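PDB 1YB4: tartronic semialdehyde reductase from Salmonella typhimurium, which catalyses the reversible NAD(P)H-dependent reduction of tartronate semialdehyde (2-hydroxy-3-oxopropanoate) to (R)-glycerate, as a member of the 3-hydroxyisobutyrate dehydrogenase-related family. Local coordinates for residues 136-141 / 150-155; 74-79 / 108-113. All blocks are in the same frame, centred on the assembly; numbering follows the deposited sequence.

Interaction 1 of 2, residues 136-141 / 150-155; sequences IMVGGE and PLFDIL
Strand 134-139 and helix 142-155 are the first two elements of a beta-alpha-beta unit completed by strand 158-163, and Ile136, Val138, Phe152 and Leu155 make the contact between them. The helix runs back against the strand, with short-segment axes at 155° and 10.7 Å apart at their closest, a separation that leaves room for one layer of interdigitating side chains. Ile136 and Val138 both direct their CB toward the helix, and Phe152 and Leu155 answer from its inner side. Ile136 and Phe152 contribute the largest shares, and the Phe152 ring is the surface on which both strand residues pack. CG2 of Ile136 lies over one of its faces, 4.3 Å above the plane and displaced toward the rim. The other branch of Ile136 reaches farther: with chi1 -55° CG1 stands anti to the carbonyl carbon, and the extended chi2 of 171° carries CD1 to 4.1 Å from Phe152 CD1 and 4.2 Å from Leu155 CB. The Val138 and Phe152 side chains approach from opposite directions, CG2 of Val138 meeting the ring obliquely, 3.8 Å from Phe152 CE2. All four residues are buried; their side chains meet through apolar atoms alone, and Ile136 CD1 also lies 3.9 Å from the backbone O of Phe152. The strand's backbone is hydrogen-bonded to strand 158-163, Ile136 with Asn158 and Thr160, Val138 with Thr160 and Val162. Ala120 of strand 115-123 and Ile159 of strand 158-163 both touch Ile136 and Phe152, whereas Met137, between the two inward residues, packs on helix 167-195 against Cys171, Asn175 and the predicted active-site Lys172.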
ATOM      1  N   ILE A 136      17.765  -3.589  26.003  1.00 28.33           N
ATOM      2  CA  ILE A 136      18.959  -3.924  25.243  1.00 29.12           C
ATOM      3  C   ILE A 136      18.902  -5.307  24.589  1.00 31.41           C
ATOM      4  O   ILE A 136      18.811  -6.329  25.278  1.00 33.43           O
ATOM      5  CB  ILE A 136      20.184  -3.837  26.169  1.00 26.59           C
ATOM      6  CG1 ILE A 136      20.241  -2.449  26.818  1.00 26.16           C
ATOM      7  CG2 ILE A 136      21.434  -4.102  25.398  1.00 25.31           C
ATOM      8  CD1 ILE A 136      21.300  -2.316  27.920  1.00 26.23           C
HETATM    9  N   MSE A 137      18.947  -5.344  23.258  1.00 31.49           N
HETATM   10  CA  MSE A 137      18.916  -6.614  22.537  1.00 33.01           C
HETATM   11  C   MSE A 137      20.337  -6.858  22.057  1.00 29.77           C
HETATM   12  O   MSE A 137      20.935  -6.004  21.410  1.00 30.48           O
HETATM   13  CB  MSE A 137      17.924  -6.541  21.379  1.00 38.07           C
HETATM   14  CG  MSE A 137      17.245  -5.200  21.276  1.00 49.39           C
HETATM   15 SE   MSE A 137      15.386  -5.284  20.771  1.00 59.71          SE
HETATM   16  CE  MSE A 137      14.848  -3.497  21.322  1.00 53.90           C
ATOM     17  N   VAL A 138      20.865  -8.039  22.363  1.00 28.74           N
ATOM     18  CA  VAL A 138      22.253  -8.354  22.061  1.00 29.49           C
ATOM     19  C   VAL A 138      22.579  -9.532  21.154  1.00 32.06           C
ATOM     20  O   VAL A 138      22.060 -10.638  21.326  1.00 34.40           O
ATOM     21  CB  VAL A 138      23.039  -8.591  23.386  1.00 28.56           C
ATOM     22  CG1 VAL A 138      24.522  -8.762  23.097  1.00 25.73           C
ATOM     23  CG2 VAL A 138      22.801  -7.445  24.359  1.00 25.22           C
ATOM     24  N   GLY A 139      23.491  -9.293  20.218  1.00 30.33           N
ATOM     25  CA  GLY A 139      23.925 -10.347  19.322  1.00 30.75           C
ATOM     26  C   GLY A 139      25.382 -10.660  19.623  1.00 33.00           C
ATOM     27  O   GLY A 139      26.214  -9.749  19.693  1.00 29.71           O
ATOM     28  N   GLY A 140      25.690 -11.940  19.824  1.00 34.49           N
ATOM     29  CA  GLY A 140      27.058 -12.327  20.114  1.00 34.22           C
ATOM     30  C   GLY A 140      27.184 -13.666  20.806  1.00 35.97           C
ATOM     31  O   GLY A 140      26.224 -14.435  20.873  1.00 32.38           O
ATOM     32  N   GLU A 141      28.387 -13.942  21.308  1.00 38.43           N
ATOM     33  CA  GLU A 141      28.686 -15.177  22.024  1.00 40.22           C
ATOM     34  C   GLU A 141      28.317 -15.016  23.495  1.00 39.66           C
ATOM     35  O   GLU A 141      28.677 -14.017  24.118  1.00 42.31           O
ATOM     36  CB  GLU A 141      30.168 -15.495  21.893  1.00 44.34           C
ATOM     37  CG  GLU A 141      30.529 -16.096  20.556  1.00 50.01           C
ATOM     38  CD  GLU A 141      31.830 -15.556  19.999  1.00 54.31           C
ATOM     39  OE1 GLU A 141      32.364 -16.187  19.062  1.00 58.97           O
ATOM     40  OE2 GLU A 141      32.314 -14.502  20.479  1.00 54.88           O
ATOM     41  N   PRO A 150      27.263  -7.194  33.468  1.00 35.94           N
ATOM     42  CA  PRO A 150      27.207  -6.303  34.643  1.00 36.01           C
ATOM     43  C   PRO A 150      27.128  -4.820  34.254  1.00 35.70           C
ATOM     44  O   PRO A 150      26.551  -3.996  34.982  1.00 31.38           O
ATOM     45  CB  PRO A 150      28.495  -6.630  35.390  1.00 33.34           C
ATOM     46  CG  PRO A 150      28.709  -8.065  35.052  1.00 34.78           C
ATOM     47  CD  PRO A 150      28.394  -8.129  33.577  1.00 33.21           C
ATOM     48  N   LEU A 151      27.719  -4.488  33.107  1.00 35.19           N
ATOM     49  CA  LEU A 151      27.700  -3.117  32.615  1.00 33.31           C
ATOM     50  C   LEU A 151      26.337  -2.846  31.989  1.00 32.33           C
ATOM     51  O   LEU A 151      25.739  -1.797  32.217  1.00 33.37           O
ATOM     52  CB  LEU A 151      28.800  -2.914  31.584  1.00 33.15           C
ATOM     53  CG  LEU A 151      30.175  -3.406  32.024  1.00 37.79           C
ATOM     54  CD1 LEU A 151      31.186  -3.061  30.943  1.00 41.35           C
ATOM     55  CD2 LEU A 151      30.565  -2.777  33.357  1.00 36.11           C
ATOM     56  N   PHE A 152      25.843  -3.783  31.188  1.00 31.68           N
ATOM     57  CA  PHE A 152      24.524  -3.593  30.594  1.00 30.85           C
ATOM     58  C   PHE A 152      23.517  -3.353  31.728  1.00 31.57           C
ATOM     59  O   PHE A 152      22.603  -2.529  31.595  1.00 28.90           O
ATOM     60  CB  PHE A 152      24.089  -4.828  29.797  1.00 26.36           C
ATOM     61  CG  PHE A 152      24.777  -4.985  28.466  1.00 23.53           C
ATOM     62  CD1 PHE A 152      25.070  -3.874  27.671  1.00 24.16           C
ATOM     63  CD2 PHE A 152      25.082  -6.251  27.978  1.00 21.90           C
ATOM     64  CE1 PHE A 152      25.656  -4.021  26.401  1.00 23.22           C
ATOM     65  CE2 PHE A 152      25.669  -6.409  26.704  1.00 25.31           C
ATOM     66  CZ  PHE A 152      25.954  -5.295  25.921  1.00 21.18           C
ATOM     67  N   ASP A 153      23.706  -4.064  32.845  1.00 32.25           N
ATOM     68  CA  ASP A 153      22.814  -3.962  34.011  1.00 33.34           C
ATOM     69  C   ASP A 153      22.727  -2.550  34.544  1.00 33.10           C
ATOM     70  O   ASP A 153      21.717  -2.162  35.119  1.00 35.63           O
ATOM     71  CB  ASP A 153      23.274  -4.884  35.145  1.00 36.62           C
ATOM     72  CG  ASP A 153      22.776  -6.310  34.990  1.00 40.12           C
ATOM     73  OD1 ASP A 153      23.310  -7.209  35.675  1.00 42.66           O
ATOM     74  OD2 ASP A 153      21.846  -6.536  34.199  1.00 42.91           O
ATOM     75  N   ILE A 154      23.799  -1.788  34.369  1.00 33.63           N
ATOM     76  CA  ILE A 154      23.831  -0.406  34.821  1.00 32.56           C
ATOM     77  C   ILE A 154      23.120   0.466  33.799  1.00 32.02           C
ATOM     78  O   ILE A 154      22.475   1.440  34.157  1.00 35.18           O
ATOM     79  CB  ILE A 154      25.269   0.100  34.945  1.00 33.13           C
ATOM     80  CG1 ILE A 154      26.035  -0.762  35.936  1.00 31.46           C
ATOM     81  CG2 ILE A 154      25.275   1.551  35.380  1.00 35.31           C
ATOM     82  CD1 ILE A 154      27.504  -0.475  35.947  1.00 33.62           C
ATOM     83  N   LEU A 155      23.226   0.097  32.526  1.00 31.28           N
ATOM     84  CA  LEU A 155      22.625   0.866  31.441  1.00 31.88           C
ATOM     85  C   LEU A 155      21.131   0.660  31.175  1.00 32.66           C
ATOM     86  O   LEU A 155      20.483   1.537  30.624  1.00 34.25           O
ATOM     87  CB  LEU A 155      23.402   0.611  30.149  1.00 29.38           C
ATOM     88  CG  LEU A 155      24.900   0.927  30.178  1.00 28.99           C
ATOM     89  CD1 LEU A 155      25.556   0.487  28.877  1.00 23.32           C
ATOM     90  CD2 LEU A 155      25.097   2.407  30.397  1.00 26.01           C
TER

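Interaction 2 of 2, residues 74-79 / 108-113; sequences DVLFGE and QRVNEM
The C-terminal turns of helices 69-77 and 100-111 lie side by side, Leu76 and Val110 being the residues whose CA atoms approach most closely, at 8.1 Å. Phe77 directs its CB toward the second helix. Its ring is met by the side chain of Arg109, whose guanidinium lies flat on one face: the planes differ by 23° and CZ is 4.1 Å from the ring centroid, 25° off the normal, which defines a stacked cation-pi pair. NH1 is the nearest part, 3.3 Å from Phe77 CD1 and displaced toward the rim. The bend at chi2 sets Arg109 CD over the same ring, 4.0 Å from the centroid in a CH-pi contact, and the bend at chi3 turns the guanidinium onto the face. Both helices belong to the Rossmann-type NAD-binding domain, where each follows a parallel strand of the central sheet, 61-64 and 90-94 respectively. Closer to that sheet the chemistry turns apolar. Val110 CG2 is 4.0 Å from Phe77 CE2, approaching the ring obliquely, and 4.2 Å from Leu76 CG. Leu76 also covers part of the ring face opposite the guanidinium with its CB, and both Leu76 and Val110 rest on Ile92 of strand 90-94. The second terminal nitrogen of the same guanidinium, NH2, makes a long, weak ion pair with Glu73.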
ATOM      1  N   ASP A  74      33.635   3.739  10.395  1.00 53.81           N
ATOM      2  CA  ASP A  74      34.822   4.571  10.460  1.00 53.45           C
ATOM      3  C   ASP A  74      35.438   4.481  11.852  1.00 53.06           C
ATOM      4  O   ASP A  74      36.657   4.462  11.999  1.00 53.39           O
ATOM      5  CB  ASP A  74      34.461   6.019  10.128  1.00 55.63           C
ATOM      6  CG  ASP A  74      35.683   6.875   9.849  1.00 58.31           C
ATOM      7  OD1 ASP A  74      35.524   8.109   9.745  1.00 59.53           O
ATOM      8  OD2 ASP A  74      36.797   6.319   9.729  1.00 58.66           O
ATOM      9  N   VAL A  75      34.599   4.434  12.880  1.00 51.87           N
ATOM     10  CA  VAL A  75      35.116   4.323  14.234  1.00 50.73           C
ATOM     11  C   VAL A  75      35.886   3.019  14.318  1.00 52.06           C
ATOM     12  O   VAL A  75      36.939   2.939  14.943  1.00 51.62           O
ATOM     13  CB  VAL A  75      33.991   4.297  15.284  1.00 48.61           C
ATOM     14  CG1 VAL A  75      34.528   3.777  16.612  1.00 46.18           C
ATOM     15  CG2 VAL A  75      33.432   5.692  15.467  1.00 47.23           C
ATOM     16  N   LEU A  76      35.351   1.994  13.673  1.00 53.02           N
ATOM     17  CA  LEU A  76      35.992   0.696  13.680  1.00 55.80           C
ATOM     18  C   LEU A  76      37.234   0.644  12.805  1.00 59.20           C
ATOM     19  O   LEU A  76      38.329   0.360  13.290  1.00 60.98           O
ATOM     20  CB  LEU A  76      34.998  -0.380  13.237  1.00 53.84           C
ATOM     21  CG  LEU A  76      34.361  -1.283  14.305  1.00 52.50           C
ATOM     22  CD1 LEU A  76      34.546  -0.705  15.694  1.00 50.58           C
ATOM     23  CD2 LEU A  76      32.879  -1.467  13.985  1.00 50.25           C
ATOM     24  N   PHE A  77      37.085   0.934  11.521  1.00 62.39           N
ATOM     25  CA  PHE A  77      38.235   0.851  10.634  1.00 67.12           C
ATOM     26  C   PHE A  77      38.590   2.144   9.909  1.00 70.24           C
ATOM     27  O   PHE A  77      38.545   2.215   8.683  1.00 71.27           O
ATOM     28  CB  PHE A  77      37.994  -0.277   9.632  1.00 66.37           C
ATOM     29  CG  PHE A  77      37.170  -1.400  10.191  1.00 66.40           C
ATOM     30  CD1 PHE A  77      35.792  -1.436   9.992  1.00 66.28           C
ATOM     31  CD2 PHE A  77      37.759  -2.401  10.952  1.00 66.00           C
ATOM     32  CE1 PHE A  77      35.012  -2.453  10.544  1.00 65.41           C
ATOM     33  CE2 PHE A  77      36.983  -3.424  11.509  1.00 67.07           C
ATOM     34  CZ  PHE A  77      35.610  -3.449  11.304  1.00 64.45           C
ATOM     35  N   GLY A  78      38.945   3.166  10.679  1.00 73.39           N
ATOM     36  CA  GLY A  78      39.315   4.443  10.097  1.00 77.03           C
ATOM     37  C   GLY A  78      40.716   4.766  10.556  1.00 79.87           C
ATOM     38  O   GLY A  78      41.254   4.053  11.402  1.00 80.11           O
ATOM     39  N   GLU A  79      41.313   5.827  10.020  1.00 83.72           N
ATOM     40  CA  GLU A  79      42.673   6.187  10.413  1.00 86.85           C
ATOM     41  C   GLU A  79      42.821   6.302  11.935  1.00 88.46           C
ATOM     42  O   GLU A  79      43.599   5.564  12.541  1.00 88.16           O
ATOM     43  CB  GLU A  79      43.108   7.492   9.728  1.00 86.77           C
ATOM     44  CG  GLU A  79      42.302   8.723  10.099  1.00 87.85           C
ATOM     45  CD  GLU A  79      41.543   9.295   8.923  1.00 89.07           C
ATOM     46  OE1 GLU A  79      40.473   8.746   8.575  1.00 89.29           O
ATOM     47  OE2 GLU A  79      42.027  10.288   8.339  1.00 89.94           O
ATOM     48  N   GLN A 108      32.888  -9.962  12.136  1.00 53.34           N
ATOM     49  CA  GLN A 108      33.932 -10.902  11.742  1.00 55.94           C
ATOM     50  C   GLN A 108      35.245 -10.207  11.400  1.00 54.41           C
ATOM     51  O   GLN A 108      36.304 -10.824  11.477  1.00 53.60           O
ATOM     52  CB  GLN A 108      33.476 -11.792  10.583  1.00 58.86           C
ATOM     53  CG  GLN A 108      33.308 -11.102   9.257  1.00 65.97           C
ATOM     54  CD  GLN A 108      32.818 -12.065   8.187  1.00 71.54           C
ATOM     55  OE1 GLN A 108      33.413 -13.127   7.976  1.00 74.45           O
ATOM     56  NE2 GLN A 108      31.730 -11.701   7.504  1.00 72.18           N
ATOM     57  N   ARG A 109      35.185  -8.930  11.026  1.00 51.84           N
ATOM     58  CA  ARG A 109      36.410  -8.200  10.727  1.00 50.49           C
ATOM     59  C   ARG A 109      37.144  -8.042  12.042  1.00 49.13           C
ATOM     60  O   ARG A 109      38.305  -8.415  12.164  1.00 51.78           O
ATOM     61  CB  ARG A 109      36.121  -6.818  10.149  1.00 50.56           C
ATOM     62  CG  ARG A 109      35.941  -6.783   8.650  1.00 54.75           C
ATOM     63  CD  ARG A 109      36.470  -5.467   8.101  1.00 58.38           C
ATOM     64  NE  ARG A 109      35.497  -4.758   7.273  1.00 60.98           N
ATOM     65  CZ  ARG A 109      35.660  -3.507   6.858  1.00 61.66           C
ATOM     66  NH1 ARG A 109      36.756  -2.837   7.199  1.00 61.47           N
ATOM     67  NH2 ARG A 109      34.734  -2.927   6.107  1.00 63.26           N
ATOM     68  N   VAL A 110      36.456  -7.482  13.030  1.00 46.90           N
ATOM     69  CA  VAL A 110      37.033  -7.294  14.351  1.00 44.81           C
ATOM     70  C   VAL A 110      37.437  -8.662  14.915  1.00 46.27           C
ATOM     71  O   VAL A 110      38.489  -8.795  15.539  1.00 45.23           O
ATOM     72  CB  VAL A 110      36.016  -6.587  15.299  1.00 43.26           C
ATOM     73  CG1 VAL A 110      36.421  -6.752  16.748  1.00 42.77           C
ATOM     74  CG2 VAL A 110      35.943  -5.113  14.970  1.00 40.69           C
ATOM     75  N   ASN A 111      36.613  -9.680  14.671  1.00 48.25           N
ATOM     76  CA  ASN A 111      36.898 -11.033  15.164  1.00 51.58           C
ATOM     77  C   ASN A 111      38.212 -11.602  14.632  1.00 53.87           C
ATOM     78  O   ASN A 111      38.899 -12.346  15.340  1.00 52.31           O
ATOM     79  CB  ASN A 111      35.764 -12.006  14.819  1.00 48.95           C
ATOM     80  CG  ASN A 111      34.579 -11.905  15.779  1.00 49.37           C
ATOM     81  OD1 ASN A 111      33.563 -12.580  15.596  1.00 46.32           O
ATOM     82  ND2 ASN A 111      34.704 -11.065  16.802  1.00 46.61           N
ATOM     83  N   GLU A 112      38.557 -11.264  13.390  1.00 54.60           N
ATOM     84  CA  GLU A 112      39.792 -11.759  12.801  1.00 55.11           C
ATOM     85  C   GLU A 112      40.972 -10.877  13.192  1.00 54.90           C
ATOM     86  O   GLU A 112      42.096 -11.108  12.759  1.00 54.90           O
ATOM     87  CB  GLU A 112      39.660 -11.872  11.270  1.00 56.76           C
ATOM     88  CG  GLU A 112      39.325 -10.587  10.531  1.00 60.70           C
ATOM     89  CD  GLU A 112      38.842 -10.847   9.109  1.00 62.47           C
ATOM     90  OE1 GLU A 112      37.894 -11.641   8.939  1.00 62.37           O
ATOM     91  OE2 GLU A 112      39.401 -10.260   8.159  1.00 65.08           O
HETATM   92  N   MSE A 113      40.710  -9.872  14.023  1.00 55.88           N
HETATM   93  CA  MSE A 113      41.766  -8.990  14.497  1.00 56.98           C
HETATM   94  C   MSE A 113      42.074  -9.315  15.952  1.00 55.37           C
HETATM   95  O   MSE A 113      42.907  -8.668  16.581  1.00 56.38           O
HETATM   96  CB  MSE A 113      41.351  -7.531  14.375  1.00 63.74           C
HETATM   97  CG  MSE A 113      41.055  -7.106  12.957  1.00 73.61           C
HETATM   98 SE   MSE A 113      41.252  -5.209  12.722  1.00 87.58          SE
HETATM   99  CE  MSE A 113      42.934  -5.216  11.755  1.00 82.13           C
TER

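Overall arrangement
Both interactions belong to the Rossmann-type NAD-binding domain, but they join different kinds of element. Interaction 1 packs a helix on a strand and is wholly buried; interaction 2 sets helix against helix, with buried aliphatic residues next to the sheet and a partly exposed aromatic-cation pair beyond them. An aromatic ring is central to each, met by aliphatic branches, one of them over a face, in 136-141 / 150-155 and faced by a guanidinium in 74-79 / 108-113. Their centres are about 21 Å apart and their nearest atoms about 5 Å, without touching. Strand 115-123 provides a common neighbour: its Ala120 packs against interaction 1, while its Tyr117 and Ala115 meet Leu76 and Val110 of interaction 2.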